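Side-chain contacts in putative HAD family hydrolase (PDB 3MMZ), which is the HAD-type hydrolase domain of a longer protein that probably makes CMP-N-acylneuraminate from CTP and an N-acylneuraminate: residues Glu10-Val15 and Val121-Ala126; Ala138-Thr143 and Ala155-Gly160. One frame throughout, in Å; residues are numbered along the deposited sequence.

Interaction 1 of 2, residues Glu10-Val15 and Val121-Ala126; sequences EDIDAV and VGWPVA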
ATOM      1  N   GLU D  10      10.994 -32.682  -8.990  1.00 23.17           N
ATOM      2  CA  GLU D  10      10.638 -34.079  -9.314  1.00 23.91           C
ATOM      3  C   GLU D  10       9.294 -34.210 -10.023  1.00 22.98           C
ATOM      4  O   GLU D  10       9.031 -35.209 -10.698  1.00 22.98           O
ATOM      5  CB  GLU D  10      10.636 -34.958  -8.059  1.00 25.30           C
ATOM      6  CG  GLU D  10      12.017 -35.362  -7.565  1.00 40.57           C
ATOM      7  CD  GLU D  10      12.821 -34.185  -7.036  1.00 26.78           C
ATOM      8  OE1 GLU D  10      12.257 -33.365  -6.265  1.00 40.80           O
ATOM      9  OE2 GLU D  10      14.019 -34.082  -7.388  1.00 40.82           O
ATOM     10  N   ASP D  11       8.451 -33.196  -9.852  1.00 22.03           N
ATOM     11  CA  ASP D  11       7.078 -33.209 -10.355  1.00 21.22           C
ATOM     12  C   ASP D  11       6.970 -32.877 -11.835  1.00 19.79           C
ATOM     13  O   ASP D  11       6.010 -33.279 -12.499  1.00 19.31           O
ATOM     14  CB  ASP D  11       6.229 -32.201  -9.573  1.00 21.71           C
ATOM     15  CG  ASP D  11       6.005 -32.613  -8.132  1.00 27.01           C
ATOM     16  OD1 ASP D  11       5.777 -33.808  -7.870  1.00 22.38           O
ATOM     17  OD2 ASP D  11       6.046 -31.731  -7.252  1.00 22.66           O
ATOM     18  N   ILE D  12       7.939 -32.125 -12.349  1.00 18.93           N
ATOM     19  CA  ILE D  12       7.801 -31.541 -13.676  1.00 18.93           C
ATOM     20  C   ILE D  12       9.002 -31.768 -14.586  1.00 17.93           C
ATOM     21  O   ILE D  12      10.135 -31.861 -14.118  1.00 17.49           O
ATOM     22  CB  ILE D  12       7.513 -30.011 -13.599  1.00 19.59           C
ATOM     23  CG1 ILE D  12       8.648 -29.275 -12.878  1.00 21.45           C
ATOM     24  CG2 ILE D  12       6.149 -29.733 -12.916  1.00 21.83           C
ATOM     25  CD1 ILE D  12       8.645 -27.760 -13.097  1.00 20.78           C
ATOM     26  N   ASP D  13       8.734 -31.821 -15.887  1.00 17.96           N
ATOM     27  CA  ASP D  13       9.786 -31.901 -16.904  1.00 18.28           C
ATOM     28  C   ASP D  13       9.836 -30.672 -17.806  1.00 16.86           C
ATOM     29  O   ASP D  13      10.821 -30.463 -18.521  1.00 16.53           O
ATOM     30  CB  ASP D  13       9.617 -33.162 -17.753  1.00 19.72           C
ATOM     31  CG  ASP D  13       9.630 -34.424 -16.926  1.00 24.52           C
ATOM     32  OD1 ASP D  13      10.444 -34.525 -15.983  1.00 20.94           O
ATOM     33  OD2 ASP D  13       8.814 -35.318 -17.212  1.00 20.87           O
ATOM     34  N   ALA D  14       8.782 -29.854 -17.763  1.00 16.02           N
ATOM     35  CA  ALA D  14       8.663 -28.696 -18.646  1.00 15.38           C
ATOM     36  C   ALA D  14       8.039 -27.494 -17.940  1.00 14.92           C
ATOM     37  O   ALA D  14       7.195 -27.665 -17.063  1.00 15.01           O
ATOM     38  CB  ALA D  14       7.826 -29.051 -19.855  1.00 15.50           C
ATOM     39  N   VAL D  15       8.442 -26.292 -18.346  1.00 14.68           N
ATOM     40  CA  VAL D  15       7.829 -25.046 -17.860  1.00 14.85           C
ATOM     41  C   VAL D  15       7.403 -24.204 -19.064  1.00 15.11           C
ATOM     42  O   VAL D  15       8.247 -23.744 -19.852  1.00 16.01           O
ATOM     43  CB  VAL D  15       8.784 -24.223 -16.945  1.00 14.84           C
ATOM     44  CG1 VAL D  15       8.187 -22.861 -16.598  1.00 15.06           C
ATOM     45  CG2 VAL D  15       9.097 -24.986 -15.660  1.00 15.01           C
ATOM     46  N   VAL D 121      -2.821 -29.433 -18.531  1.00 15.41           N
ATOM     47  CA  VAL D 121      -1.544 -29.731 -17.870  1.00 15.28           C
ATOM     48  C   VAL D 121      -1.687 -30.154 -16.412  1.00 14.99           C
ATOM     49  O   VAL D 121      -2.712 -29.901 -15.779  1.00 15.38           O
ATOM     50  CB  VAL D 121      -0.543 -28.564 -17.980  1.00 15.61           C
ATOM     51  CG1 VAL D 121      -0.311 -28.198 -19.441  1.00 16.86           C
ATOM     52  CG2 VAL D 121      -1.032 -27.333 -17.174  1.00 15.90           C
ATOM     53  N   GLY D 122      -0.649 -30.803 -15.894  1.00 14.00           N
ATOM     54  CA  GLY D 122      -0.640 -31.288 -14.519  1.00 12.96           C
ATOM     55  C   GLY D 122      -0.526 -30.169 -13.497  1.00 12.04           C
ATOM     56  O   GLY D 122      -1.154 -30.223 -12.444  1.00 11.29           O
ATOM     57  N   TRP D 123       0.257 -29.146 -13.829  1.00 11.81           N
ATOM     58  CA  TRP D 123       0.588 -28.100 -12.870  1.00 12.18           C
ATOM     59  C   TRP D 123       0.266 -26.695 -13.394  1.00 11.22           C
ATOM     60  O   TRP D 123       1.182 -25.937 -13.731  1.00 11.18           O
ATOM     61  CB  TRP D 123       2.066 -28.224 -12.456  1.00 12.68           C
ATOM     62  CG  TRP D 123       2.333 -29.419 -11.574  1.00 14.67           C
ATOM     63  CD1 TRP D 123       2.664 -30.687 -11.974  1.00 13.76           C
ATOM     64  CD2 TRP D 123       2.289 -29.448 -10.144  1.00 13.57           C
ATOM     65  NE1 TRP D 123       2.823 -31.503 -10.879  1.00 14.23           N
ATOM     66  CE2 TRP D 123       2.605 -30.763  -9.742  1.00 14.61           C
ATOM     67  CE3 TRP D 123       2.013 -28.480  -9.158  1.00 14.87           C
ATOM     68  CZ2 TRP D 123       2.657 -31.143  -8.395  1.00 13.69           C
ATOM     69  CZ3 TRP D 123       2.062 -28.862  -7.818  1.00 13.44           C
ATOM     70  CH2 TRP D 123       2.378 -30.182  -7.453  1.00 14.79           C
ATOM     71  N   PRO D 124      -1.036 -26.340 -13.470  1.00 10.70           N
ATOM     72  CA  PRO D 124      -1.369 -24.978 -13.879  1.00 10.49           C
ATOM     73  C   PRO D 124      -1.089 -24.025 -12.725  1.00 10.57           C
ATOM     74  O   PRO D 124      -1.429 -24.342 -11.585  1.00 10.28           O
ATOM     75  CB  PRO D 124      -2.875 -25.042 -14.150  1.00 10.82           C
ATOM     76  CG  PRO D 124      -3.370 -26.214 -13.357  1.00 13.54           C
ATOM     77  CD  PRO D 124      -2.245 -27.190 -13.328  1.00 11.00           C
ATOM     78  N   VAL D 125      -0.464 -22.890 -13.031  1.00 10.55           N
ATOM     79  CA  VAL D 125      -0.084 -21.899 -12.013  1.00 10.45           C
ATOM     80  C   VAL D 125      -0.591 -20.521 -12.442  1.00 10.44           C
ATOM     81  O   VAL D 125      -0.406 -20.093 -13.599  1.00 11.04           O
ATOM     82  CB  VAL D 125       1.458 -21.862 -11.764  1.00 10.68           C
ATOM     83  CG1 VAL D 125       1.806 -20.829 -10.684  1.00 11.49           C
ATOM     84  CG2 VAL D 125       1.998 -23.259 -11.368  1.00 11.92           C
ATOM     85  N   ALA D 126      -1.262 -19.836 -11.523  1.00  9.84           N
ATOM     86  CA  ALA D 126      -1.773 -18.504 -11.797  1.00 10.23           C
ATOM     87  C   ALA D 126      -0.878 -17.507 -11.092  1.00 10.33           C
ATOM     88  O   ALA D 126      -0.478 -17.737  -9.944  1.00 10.85           O
ATOM     89  CB  ALA D 126      -3.219 -18.368 -11.275  1.00 10.60           C
TER
HETATM   90  O   HOH W   1       3.773 -34.123 -11.493  1.00 26.17           O
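Trp123 and Asp11 both carry CG beside their own backbone N, opposite the carbonyl carbon (chi1 -71° and -68°). This brings the indole of Trp123 and the carboxylate of Asp11 together. The two side chains cross at a slant, although the carboxylate and ring planes are only 24° apart. Asp11 meets the benzo half of the indole: OD2 is 3.6 Å from Trp123 CZ2. Higher up the side chain, Asp11 CB packs 3.7 Å from Trp123 NE1. The carboxylate is also tied down locally, since OD2 accepts a hydrogen bond from Thr8 N. Ile12 takes the pyrrole side of the ring. Its CG2 branch lies 3.7 Å from Trp123 CD1, and the two side chains cross at about a right angle. No direct hydrogen bond joins the segments. Water 1 links them instead: it sits in the ring plane at the indole edge, accepts from Trp123 NE1 at 2.9 Å and donates to Asp11 O at 2.6 Å. Arg139 makes a cation-pi contact with the same ring, so the indole meets both a negative and a positive group. A leucine in place of Trp123 would probably leave water 1 without its N-H donor, Arg139 without its ring and a gap beside Ile12 CG2. Ile12 also packs on Leu106 and Ile158. Strands 14-17 and 123-126 lie on either side of strand 105-109, and the contact joins the residues just before the first to the start of the second. The calcium ligands Asp18 and Asp20 follow the other end of strand 14-17, as expected for the Rossmann-like core of a HAD hydrolase.

Interaction 2 of 2, residues Ala138-Thr143 and Ala155-Gly160; sequences ARAVTT and ASWILG. With CA (calcium ion), chain F.
Trp157 reaches from helix 150-159 and presents the far end of its indole to the short strand 140-141. Its benzo atoms meet Ala140 and Val141 of the strand and Thr142 just after it. Ala140 points its CB toward the helix, and that methyl lies 3.8 Å from Trp157 CZ3. Next along the strand, the carbonyl of Val141 comes to the ring edge. Val141 O is close to the indole plane and 3.8 Å from Trp157 CH2. Beyond it, the CG2 methyl of Thr142 is 3.9 Å from Trp157 CH2, and the two side chains cross roughly perpendicular. The torsion of Thr142 (chi1 69°) sets its two branches apart. CG2 lies beside the backbone N and touches the indole, while OG1 takes the place between N and the carbonyl carbon and hydrogen-bonds to Val144 O. The contact across the segments is thus packing, with no hydrogen bond between them. Trp157 also rests on Val125 of the neighbouring strand and on Leu6 and Pro7. Val141 points its side chain away from the helix and packs on Arg135 of the second subunit. At the start of the same segment, Ala138 O binds a calcium ion at 2.3 Å. Waters 2, 3 and 4 and Gly136 O share that ion, together with Gly136 O and Ala138 O of the second subunit. One segment therefore touches the helix through Ala140 and Thr142 and the second subunit through Val141 and Ala138. This is a last strand of a HAD-type parallel sheet, packed against the C-terminal helix within its chain and joined to a neighbour through a calcium site at the subunit interface.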
ATOM      1  N   ALA D 138      -6.200 -22.604 -10.953  1.00 10.40           N
ATOM      2  CA  ALA D 138      -4.814 -23.009 -10.777  1.00 10.70           C
ATOM      3  C   ALA D 138      -4.624 -24.052  -9.675  1.00 11.10           C
ATOM      4  O   ALA D 138      -5.425 -24.159  -8.733  1.00 10.88           O
ATOM      5  CB  ALA D 138      -3.955 -21.788 -10.492  1.00 10.18           C
ATOM      6  N   ARG D 139      -3.546 -24.809  -9.801  1.00 11.14           N
ATOM      7  CA  ARG D 139      -3.133 -25.745  -8.762  1.00 11.18           C
ATOM      8  C   ARG D 139      -2.256 -25.034  -7.724  1.00 10.82           C
ATOM      9  O   ARG D 139      -2.193 -25.440  -6.559  1.00 10.95           O
ATOM     10  CB  ARG D 139      -2.403 -26.922  -9.407  1.00 11.68           C
ATOM     11  CG  ARG D 139      -2.030 -28.045  -8.463  1.00 12.80           C
ATOM     12  CD  ARG D 139      -1.527 -29.252  -9.238  1.00 12.52           C
ATOM     13  NE  ARG D 139      -1.080 -30.323  -8.350  1.00 13.10           N
ATOM     14  CZ  ARG D 139      -0.704 -31.538  -8.765  1.00 13.76           C
ATOM     15  NH1 ARG D 139      -0.716 -31.850 -10.057  1.00 13.21           N
ATOM     16  NH2 ARG D 139      -0.310 -32.443  -7.885  1.00 13.13           N
ATOM     17  N   ALA D 140      -1.595 -23.964  -8.154  1.00 10.37           N
ATOM     18  CA  ALA D 140      -0.776 -23.128  -7.287  1.00 10.73           C
ATOM     19  C   ALA D 140      -0.929 -21.669  -7.739  1.00 10.69           C
ATOM     20  O   ALA D 140      -1.206 -21.412  -8.917  1.00 10.36           O
ATOM     21  CB  ALA D 140       0.673 -23.570  -7.352  1.00 10.97           C
ATOM     22  N   VAL D 141      -0.773 -20.720  -6.806  1.00  9.97           N
ATOM     23  CA  VAL D 141      -0.952 -19.299  -7.116  1.00 10.38           C
ATOM     24  C   VAL D 141       0.243 -18.564  -6.531  1.00 10.52           C
ATOM     25  O   VAL D 141       0.585 -18.776  -5.366  1.00 10.33           O
ATOM     26  CB  VAL D 141      -2.270 -18.729  -6.503  1.00  9.89           C
ATOM     27  CG1 VAL D 141      -2.469 -17.253  -6.850  1.00 12.86           C
ATOM     28  CG2 VAL D 141      -3.502 -19.548  -6.955  1.00 13.19           C
ATOM     29  N   THR D 142       0.895 -17.722  -7.328  1.00 10.80           N
ATOM     30  CA  THR D 142       2.047 -16.982  -6.811  1.00 11.73           C
ATOM     31  C   THR D 142       1.560 -15.868  -5.889  1.00 12.96           C
ATOM     32  O   THR D 142       0.385 -15.482  -5.939  1.00 12.42           O
ATOM     33  CB  THR D 142       2.925 -16.378  -7.933  1.00 12.08           C
ATOM     34  OG1 THR D 142       2.206 -15.323  -8.586  1.00 13.49           O
ATOM     35  CG2 THR D 142       3.344 -17.443  -8.944  1.00 14.00           C
ATOM     36  N   THR D 143       2.454 -15.367  -5.036  1.00 13.58           N
ATOM     37  CA  THR D 143       2.142 -14.197  -4.217  1.00 14.47           C
ATOM     38  C   THR D 143       2.485 -12.911  -4.971  1.00 14.67           C
ATOM     39  O   THR D 143       1.872 -11.866  -4.757  1.00 15.08           O
ATOM     40  CB  THR D 143       2.922 -14.223  -2.880  1.00 15.45           C
ATOM     41  OG1 THR D 143       4.326 -14.222  -3.150  1.00 21.33           O
ATOM     42  CG2 THR D 143       2.589 -15.450  -2.093  1.00 20.35           C
ATOM     43  N   ALA D 155      10.383 -20.200  -9.781  1.00 12.21           N
ATOM     44  CA  ALA D 155      11.712 -20.795  -9.857  1.00 12.63           C
ATOM     45  C   ALA D 155      12.202 -21.198  -8.462  1.00 12.56           C
ATOM     46  O   ALA D 155      12.855 -22.230  -8.312  1.00 12.37           O
ATOM     47  CB  ALA D 155      12.706 -19.838 -10.545  1.00 12.17           C
ATOM     48  N   SER D 156      11.859 -20.401  -7.444  1.00 12.55           N
ATOM     49  CA  SER D 156      12.287 -20.688  -6.064  1.00 12.56           C
ATOM     50  C   SER D 156      11.526 -21.855  -5.451  1.00 12.89           C
ATOM     51  O   SER D 156      12.074 -22.566  -4.611  1.00 12.42           O
ATOM     52  CB  SER D 156      12.225 -19.451  -5.147  1.00 13.33           C
ATOM     53  OG  SER D 156      10.894 -19.149  -4.751  1.00 23.70           O
ATOM     54  N   TRP D 157      10.278 -22.069  -5.878  1.00 13.20           N
ATOM     55  CA  TRP D 157       9.546 -23.280  -5.481  1.00 14.15           C
ATOM     56  C   TRP D 157      10.275 -24.528  -5.981  1.00 14.42           C
ATOM     57  O   TRP D 157      10.452 -25.499  -5.247  1.00 15.06           O
ATOM     58  CB  TRP D 157       8.128 -23.293  -6.066  1.00 14.74           C
ATOM     59  CG  TRP D 157       7.222 -22.210  -5.600  1.00 15.58           C
ATOM     60  CD1 TRP D 157       7.391 -21.383  -4.519  1.00 15.49           C
ATOM     61  CD2 TRP D 157       5.963 -21.864  -6.177  1.00 15.52           C
ATOM     62  NE1 TRP D 157       6.319 -20.525  -4.409  1.00 16.09           N
ATOM     63  CE2 TRP D 157       5.433 -20.794  -5.419  1.00 15.59           C
ATOM     64  CE3 TRP D 157       5.241 -22.338  -7.287  1.00 15.63           C
ATOM     65  CZ2 TRP D 157       4.196 -20.199  -5.719  1.00 15.82           C
ATOM     66  CZ3 TRP D 157       4.020 -21.738  -7.591  1.00 15.62           C
ATOM     67  CH2 TRP D 157       3.508 -20.689  -6.802  1.00 15.51           C
ATOM     68  N   ILE D 158      10.678 -24.495  -7.246  1.00 14.09           N
ATOM     69  CA  ILE D 158      11.288 -25.642  -7.902  1.00 14.70           C
ATOM     70  C   ILE D 158      12.734 -25.854  -7.438  1.00 14.77           C
ATOM     71  O   ILE D 158      13.149 -26.989  -7.181  1.00 14.98           O
ATOM     72  CB  ILE D 158      11.233 -25.498  -9.465  1.00 15.60           C
ATOM     73  CG1 ILE D 158       9.799 -25.228  -9.963  1.00 17.46           C
ATOM     74  CG2 ILE D 158      11.862 -26.713 -10.170  1.00 16.90           C
ATOM     75  CD1 ILE D 158       8.789 -26.279  -9.549  1.00 16.46           C
ATOM     76  N   LEU D 159      13.493 -24.769  -7.319  1.00 14.36           N
ATOM     77  CA  LEU D 159      14.949 -24.872  -7.108  1.00 14.31           C
ATOM     78  C   LEU D 159      15.431 -24.482  -5.708  1.00 14.00           C
ATOM     79  O   LEU D 159      16.600 -24.690  -5.362  1.00 13.91           O
ATOM     80  CB  LEU D 159      15.694 -24.044  -8.160  1.00 14.83           C
ATOM     81  CG  LEU D 159      15.407 -24.414  -9.616  1.00 12.43           C
ATOM     82  CD1 LEU D 159      15.993 -23.352 -10.552  1.00 15.24           C
ATOM     83  CD2 LEU D 159      15.921 -25.815  -9.962  1.00 15.36           C
ATOM     84  N   GLY D 160      14.534 -23.926  -4.908  1.00 13.32           N
ATOM     85  CA  GLY D 160      14.899 -23.437  -3.582  1.00 13.40           C
ATOM     86  C   GLY D 160      15.313 -21.976  -3.597  1.00 13.96           C
ATOM     87  O   GLY D 160      15.455 -21.364  -4.665  1.00 13.35           O
TER
HETATM   88 CA    CA F 501      -7.130 -24.136  -7.193  1.00 10.33          CA
HETATM   89  O   HOH W   2      -6.630 -26.590  -6.902  1.00 14.24           O
HETATM   90  O   HOH W   3      -8.695 -25.712  -8.428  1.00 13.46           O
HETATM   91  O   HOH W   4      -6.449 -21.980  -6.609  1.00 10.27           O

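Both contacts are largely buried, and both centre on a tryptophan packed near the same parallel sheet. Their centres are about 10 Å apart. Interaction 1 brings the entry to strand 14-17 up to strand 123-126; interaction 2 sets strand 140-141, the next in the sheet, against helix 150-159. They meet directly, since Arg139 N probably hydrogen-bonds to Pro124 O at 2.8 Å. Val125 and Ile158 also bridge them by touching Trp157 and Ile12 respectively. The chemistry differs. Interaction 1 mixes a carboxylate and a water with apolar packing, and no other chain touches its segments. Interaction 2 is mostly methyl-to-ring packing, yet its strand reaches the subunit interface and its calcium.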